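Local coordinates for protein N-terminal cyanobactin protease (Planktothrix agardhii NIES-596, PDB 4H6W) that probably acts as a subtilisin-like serine endopeptidase in the maturation of the cyanobactin prenylagaramide, this chain being the protease domain of a longer protein, at residues Gln104-Leu107 with Ser108-Ile111; Ala110-Gln113 with Ala114-Gly118; Ala179-Asp182 with Gln183-Val187. All blocks are in the same frame, centred on the assembly; numbering follows the deposited sequence.

Contact 1: Gln104-Leu107 with Ser108-Ile111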
loop_
_atom_site.group_PDB
_atom_site.type_symbol
_atom_site.label_atom_id
_atom_site.label_comp_id
_atom_site.label_asym_id
_atom_site.label_seq_id
_atom_site.Cartn_x
_atom_site.Cartn_y
_atom_site.Cartn_z
ATOM N N GLN A 104 8.706 -7.155 15.150
ATOM C CA GLN A 104 7.620 -7.971 14.640
ATOM C C GLN A 104 6.474 -8.028 15.641
ATOM O O GLN A 104 5.294 -7.985 15.249
ATOM C CB GLN A 104 8.111 -9.361 14.216
ATOM C CG GLN A 104 8.531 -9.383 12.751
ATOM C CD GLN A 104 9.344 -10.604 12.375
ATOM O OE1 GLN A 104 10.568 -10.521 12.244
ATOM N NE2 GLN A 104 8.677 -11.741 12.201
ATOM N N LEU A 105 6.817 -8.074 16.930
ATOM C CA LEU A 105 5.800 -8.084 17.994
ATOM C C LEU A 105 4.914 -6.841 17.938
ATOM O O LEU A 105 3.690 -6.955 17.911
ATOM C CB LEU A 105 6.426 -8.268 19.386
ATOM C CG LEU A 105 5.422 -8.269 20.555
ATOM C CD1 LEU A 105 4.523 -9.501 20.560
ATOM C CD2 LEU A 105 6.135 -8.115 21.894
ATOM N N ASP A 106 5.534 -5.667 17.895
ATOM C CA ASP A 106 4.803 -4.398 17.767
ATOM C C ASP A 106 3.936 -4.304 16.519
ATOM O O ASP A 106 2.832 -3.747 16.571
ATOM C CB ASP A 106 5.762 -3.209 17.788
ATOM C CG ASP A 106 6.549 -3.125 19.078
ATOM O OD1 ASP A 106 6.114 -3.743 20.077
ATOM O OD2 ASP A 106 7.603 -2.449 19.095
ATOM N N LEU A 107 4.442 -4.829 15.401
ATOM C CA LEU A 107 3.702 -4.804 14.155
ATOM C C LEU A 107 2.453 -5.671 14.252
ATOM O O LEU A 107 1.369 -5.275 13.819
ATOM C CB LEU A 107 4.569 -5.275 12.990
ATOM C CG LEU A 107 3.828 -5.348 11.653
ATOM C CD1 LEU A 107 3.273 -3.974 11.254
ATOM C CD2 LEU A 107 4.731 -5.933 10.586
ATOM N N SER A 108 2.608 -6.859 14.816
ATOM C CA SER A 108 1.481 -7.742 14.997
ATOM C C SER A 108 0.442 -7.099 15.924
ATOM O O SER A 108 -0.760 -7.309 15.752
ATOM C CB SER A 108 1.953 -9.097 15.531
ATOM O OG SER A 108 2.314 -9.004 16.892
ATOM N N ARG A 109 0.895 -6.310 16.896
ATOM C CA ARG A 109 -0.044 -5.623 17.780
ATOM C C ARG A 109 -0.791 -4.539 17.016
ATOM O O ARG A 109 -2.000 -4.378 17.177
ATOM C CB ARG A 109 0.661 -5.000 18.987
ATOM C CG ARG A 109 1.099 -5.977 20.067
ATOM C CD ARG A 109 1.031 -5.300 21.424
ATOM N NE ARG A 109 1.835 -5.984 22.432
ATOM C CZ ARG A 109 3.120 -5.725 22.679
ATOM N NH1 ARG A 109 3.771 -4.793 21.985
ATOM N NH2 ARG A 109 3.758 -6.405 23.626
ATOM N N ALA A 110 -0.068 -3.804 16.171
ATOM C CA ALA A 110 -0.674 -2.745 15.393
ATOM C C ALA A 110 -1.696 -3.337 14.416
ATOM O O ALA A 110 -2.825 -2.835 14.310
ATOM C CB ALA A 110 0.387 -1.930 14.679
ATOM N N ILE A 111 -1.324 -4.420 13.734
ATOM C CA ILE A 111 -2.260 -5.076 12.814
ATOM C C ILE A 111 -3.520 -5.482 13.579
ATOM O O ILE A 111 -4.632 -5.163 13.160
ATOM C CB ILE A 111 -1.640 -6.294 12.091
ATOM C CG1 ILE A 111 -0.469 -5.857 11.229
ATOM C CG2 ILE A 111 -2.668 -6.985 11.207
ATOM C CD1 ILE A 111 0.447 -6.988 10.839
#

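Contact 2: Ala110-Gln113 with Ala114-Gly118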
loop_
_atom_site.group_PDB
_atom_site.type_symbol
_atom_site.label_atom_id
_atom_site.label_comp_id
_atom_site.label_asym_id
_atom_site.label_seq_id
_atom_site.Cartn_x
_atom_site.Cartn_y
_atom_site.Cartn_z
ATOM N N ALA A 110 -0.068 -3.804 16.171
ATOM C CA ALA A 110 -0.674 -2.745 15.393
ATOM C C ALA A 110 -1.696 -3.337 14.416
ATOM O O ALA A 110 -2.825 -2.835 14.310
ATOM C CB ALA A 110 0.387 -1.930 14.679
ATOM N N ILE A 111 -1.324 -4.420 13.734
ATOM C CA ILE A 111 -2.260 -5.076 12.814
ATOM C C ILE A 111 -3.520 -5.482 13.579
ATOM O O ILE A 111 -4.632 -5.163 13.160
ATOM C CB ILE A 111 -1.640 -6.294 12.091
ATOM C CG1 ILE A 111 -0.469 -5.857 11.229
ATOM C CG2 ILE A 111 -2.668 -6.985 11.207
ATOM C CD1 ILE A 111 0.447 -6.988 10.839
ATOM N N GLU A 112 -3.331 -6.146 14.720
ATOM C CA GLU A 112 -4.450 -6.565 15.559
ATOM C C GLU A 112 -5.363 -5.382 15.888
ATOM O O GLU A 112 -6.590 -5.491 15.833
ATOM C CB GLU A 112 -3.964 -7.252 16.835
ATOM C CG GLU A 112 -5.099 -7.782 17.719
ATOM C CD GLU A 112 -4.603 -8.421 19.011
ATOM O OE1 GLU A 112 -3.997 -7.704 19.843
ATOM O OE2 GLU A 112 -4.825 -9.640 19.199
ATOM N N GLN A 113 -4.756 -4.252 16.209
ATOM C CA GLN A 113 -5.521 -3.068 16.563
ATOM C C GLN A 113 -6.250 -2.489 15.345
ATOM O O GLN A 113 -7.430 -2.108 15.444
ATOM C CB GLN A 113 -4.632 -2.022 17.222
ATOM C CG GLN A 113 -5.429 -0.979 17.975
ATOM C CD GLN A 113 -4.554 0.044 18.671
ATOM O OE1 GLN A 113 -3.358 0.163 18.370
ATOM N NE2 GLN A 113 -5.148 0.797 19.614
ATOM N N ALA A 114 -5.555 -2.455 14.203
ATOM C CA ALA A 114 -6.151 -2.003 12.945
ATOM C C ALA A 114 -7.387 -2.829 12.614
ATOM O O ALA A 114 -8.424 -2.281 12.237
ATOM C CB ALA A 114 -5.142 -2.070 11.811
ATOM N N VAL A 115 -7.289 -4.145 12.780
ATOM C CA VAL A 115 -8.424 -5.024 12.500
ATOM C C VAL A 115 -9.618 -4.756 13.430
ATOM O O VAL A 115 -10.742 -4.585 12.965
ATOM C CB VAL A 115 -8.017 -6.508 12.539
ATOM C CG1 VAL A 115 -9.247 -7.400 12.403
ATOM C CG2 VAL A 115 -7.029 -6.802 11.420
ATOM N N ASN A 116 -9.365 -4.680 14.733
ATOM C CA ASN A 116 -10.451 -4.468 15.692
ATOM C C ASN A 116 -11.112 -3.090 15.582
ATOM O O ASN A 116 -12.199 -2.878 16.105
ATOM C CB ASN A 116 -9.982 -4.762 17.123
ATOM C CG ASN A 116 -9.462 -6.191 17.293
ATOM O OD1 ASN A 116 -9.838 -7.115 16.562
ATOM N ND2 ASN A 116 -8.583 -6.373 18.260
ATOM N N ASN A 117 -10.454 -2.155 14.899
ATOM C CA ASN A 117 -11.019 -0.826 14.693
ATOM C C ASN A 117 -11.652 -0.647 13.302
ATOM O O ASN A 117 -11.976 0.472 12.881
ATOM C CB ASN A 117 -9.978 0.254 15.017
ATOM C CG ASN A 117 -9.720 0.374 16.522
ATOM O OD1 ASN A 117 -10.281 1.257 17.187
ATOM N ND2 ASN A 117 -8.895 -0.532 17.071
ATOM N N GLY A 118 -11.818 -1.770 12.603
ATOM C CA GLY A 118 -12.534 -1.828 11.334
ATOM C C GLY A 118 -11.795 -1.367 10.091
ATOM O O GLY A 118 -12.418 -0.828 9.171
#

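Contact 3: Ala179-Asp182 with Gln183-Val187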
loop_
_atom_site.group_PDB
_atom_site.type_symbol
_atom_site.label_atom_id
_atom_site.label_comp_id
_atom_site.label_asym_id
_atom_site.label_seq_id
_atom_site.Cartn_x
_atom_site.Cartn_y
_atom_site.Cartn_z
ATOM N N ALA A 179 8.658 -1.628 -6.730
ATOM C CA ALA A 179 8.693 -0.322 -7.407
ATOM C C ALA A 179 9.115 -0.365 -8.874
ATOM O O ALA A 179 10.010 -1.107 -9.254
ATOM C CB ALA A 179 9.568 0.653 -6.639
ATOM N N MET A 180 8.447 0.446 -9.687
ATOM C CA MET A 180 8.790 0.627 -11.090
ATOM C C MET A 180 8.962 2.117 -11.354
ATOM O O MET A 180 8.458 2.945 -10.586
ATOM C CB MET A 180 7.713 0.024 -12.009
ATOM C CG MET A 180 6.308 0.616 -11.910
ATOM S SD MET A 180 5.225 -0.110 -13.168
ATOM C CE MET A 180 3.672 0.747 -12.944
ATOM N N ASP A 181 9.678 2.468 -12.418
ATOM C CA ASP A 181 9.771 3.875 -12.793
ATOM C C ASP A 181 8.601 4.273 -13.675
ATOM O O ASP A 181 7.578 3.588 -13.707
ATOM C CB ASP A 181 11.117 4.226 -13.442
ATOM C CG ASP A 181 11.424 3.398 -14.689
ATOM O OD1 ASP A 181 10.495 2.997 -15.429
ATOM O OD2 ASP A 181 12.629 3.160 -14.932
ATOM N N ASP A 182 8.756 5.379 -14.391
ATOM C CA ASP A 182 7.680 5.921 -15.219
ATOM C C ASP A 182 7.572 5.215 -16.572
ATOM O O ASP A 182 6.489 5.153 -17.148
ATOM C CB ASP A 182 7.851 7.432 -15.366
ATOM C CG ASP A 182 8.367 8.082 -14.079
ATOM O OD1 ASP A 182 7.569 8.756 -13.389
ATOM O OD2 ASP A 182 9.562 7.880 -13.739
ATOM N N GLN A 183 8.682 4.652 -17.052
ATOM C CA GLN A 183 8.695 3.850 -18.290
ATOM C C GLN A 183 8.128 2.440 -18.074
ATOM O O GLN A 183 8.121 1.615 -18.998
ATOM C CB GLN A 183 10.114 3.743 -18.891
ATOM C CG GLN A 183 11.009 4.975 -18.757
ATOM C CD GLN A 183 10.269 6.293 -18.939
ATOM O OE1 GLN A 183 9.561 6.492 -19.931
ATOM N NE2 GLN A 183 10.423 7.198 -17.970
ATOM N N GLY A 184 7.672 2.168 -16.850
ATOM C CA GLY A 184 7.132 0.868 -16.487
ATOM C C GLY A 184 8.200 -0.194 -16.335
ATOM O O GLY A 184 7.938 -1.375 -16.539
ATOM N N LYS A 185 9.417 0.207 -15.995
ATOM C CA LYS A 185 10.459 -0.789 -15.794
ATOM C C LYS A 185 10.885 -0.871 -14.333
ATOM O O LYS A 185 10.854 0.140 -13.620
ATOM C CB LYS A 185 11.640 -0.612 -16.764
ATOM C CG LYS A 185 12.238 0.778 -16.880
ATOM C CD LYS A 185 13.757 0.704 -17.031
ATOM C CE LYS A 185 14.440 0.332 -15.708
ATOM N NZ LYS A 185 15.884 -0.031 -15.827
ATOM N N PRO A 186 11.245 -2.086 -13.870
ATOM C CA PRO A 186 11.591 -2.253 -12.459
ATOM C C PRO A 186 12.876 -1.517 -12.116
ATOM O O PRO A 186 13.788 -1.421 -12.940
ATOM C CB PRO A 186 11.779 -3.767 -12.309
ATOM C CG PRO A 186 12.110 -4.255 -13.684
ATOM C CD PRO A 186 11.383 -3.345 -14.630
ATOM N N VAL A 187 12.928 -0.985 -10.904
ATOM C CA VAL A 187 14.083 -0.235 -10.451
ATOM C C VAL A 187 15.073 -1.195 -9.796
ATOM O O VAL A 187 14.694 -2.296 -9.395
ATOM C CB VAL A 187 13.655 0.890 -9.503
ATOM C CG1 VAL A 187 12.806 1.901 -10.255
ATOM C CG2 VAL A 187 12.872 0.313 -8.341
#

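Contact 1: Gln104-Leu107 with Ser108-Ile111
Ser108 and Arg109 both bond back to the carbonyl of Leu105, one turn earlier in helix 104-116. Ser108 OG donates to Leu105 O at 2.7 Å. Arg109 N donates to the same oxygen at 3.0 Å, so two donors hold it. The hydroxyl sits between its backbone N and carbonyl carbon (chi1 74°), which turns it back along the helix. Three regular helical bonds flank this pair: Ser108 N to Gln104 O, Ala110 N to Asp106 O and Ile111 N to Leu107 O. With an alanine in place of Ser108 the hydroxyl is gone, and Leu105 O would probably keep only the Arg109 amide of these two donors.

The charged contact is a salt bridge of 3.2 Å from Asp106 OD1 to Arg109 NH1. The carboxylate meets the guanidinium at its edge, the planes 29° apart. Leu105 lies over one guanidinium face, its CG 3.8 Å above the plane and offset toward the rim. Leu105 CD2 makes the nearest touch, 3.4 Å from Arg109 NH2.

The apolar contact is on the buried side. Leu107 CG meets Ile111 CD1 at 3.8 Å, and both side chains also touch Leu28 of strand 24-28. Trp138 of helix 137-148 lies against Ser108.

The chemistry is that of an amphipathic helix. Leu107 and Ile111 face the protein, while the ion pair and Leu105 lie outside, where solvent would probably weaken the pair.

Contact 2: Ala110-Gln113 with Ala114-Gly118
Asn117 folds its side-chain amide back onto the carbonyl of Gln113 at the end of helix 104-116. Asn117 ND2 donates to Gln113 O at 2.7 Å, with an N-H...O angle of 165°. The oxygen lies close to the plane of the Asn117 amide, but the nitrogen is tilted 31° from the carbonyl plane. Asn117 N reaches the same oxygen only weakly. The Asn117 CG is anti to its carbonyl carbon (chi1 -72°), which brings ND2 beside the aliphatic Gln113 CG at 3.6 Å. The two side chains run side by side and point the same way.

The tight part is the buried face. Ala114 N bonds to Ala110 O at 2.8 Å, and Val115 N bonds to Ile111 O at 2.9 Å. Val115 CG2 also rests 3.4 Å from Ile111 O. The side chains of this pair meet more loosely, with Ile111 CG2 and Val115 CG2 4.4 Å apart.

The solvent side is looser. Glu112 and Asn116 are both exposed, and Glu112 CG meets Asn116 ND2 at 3.8 Å. Their backbones are joined by the Asn116 N to Glu112 O bond.

A Schellman motif ends the helix, with Gly118 as its C-prime residue at positive phi. The backbone N of the residue after Gly118 meets Ala114 O and, inside this, Gly118 N bonds to Val115 O.

Ala114 packs on Ala26 of strand 24-28. Ile111, Ala114 and Val115 touch Ile122 of strand 121-124, and Val115 also lies against Leu145 and Cys146 of helix 137-148.

Contact 3: Ala179-Asp182 with Gln183-Val187
A short hairpin-like reversal, a type I turn with a G1 bulge, follows strand 175-180 of the parallel subtilase sheet, closed by a single beta bridge between Met180 and Pro186. Asp181 N donates to Lys185 O at 2.9 Å. Val187 N bonds weakly to Ala179 O. Beside that bond, the methyls Ala179 CB and Val187 CG2 meet at 3.7 Å.

The Asp181 carboxylate holds the turn from within. Its CG lies between the backbone N and the carbonyl carbon (chi1 58°), which swings OD1 in toward the returning chain. Lys185 N donates to Asp181 OD1 at 3.0 Å, coming from above the carboxylate plane. Asp182 and Gln183 form the corners of the turn, and Gly184 follows at positive phi as the bulge; Gly184 N bonds weakly to Asp181 O.

Met180 sends its extended chain away from the turn, though SD still passes 4.0 Å from Gly184 CA. Its side chain touches Leu202 and Pro204 of the neighbouring strand 200-204, and its backbone bonds to Ala203 and Gly205.

The Lys185 chain crosses Asp181 obliquely. Its aliphatic part lies against the carboxylate, while the opposite charges stay apart, with Lys185 NZ 4.6 Å from Asp181 OD2.

In the fold
Contacts 1 and 2 are overlapping stretches of helix 104-116, their centres about 10 Å apart. They share Ala110 and Ile111, and contact 2 carries the helix to its end. Contact 3 comes later in the chain, at the end of strand 175-180. It lies on the other side of the chain's centre, with nearest atoms about 18 Å from contact 1 and about 20 Å from contact 2. The common element is the seven-stranded parallel sheet: the helix packs on strands 24-28 and 121-124. Two predicted charge-relay residues are each about 9 Å away, side chain to side chain: Asp29 from Leu107 and Ser224 from Ala179. The contacts thus belong to separate parts of one subtilase domain.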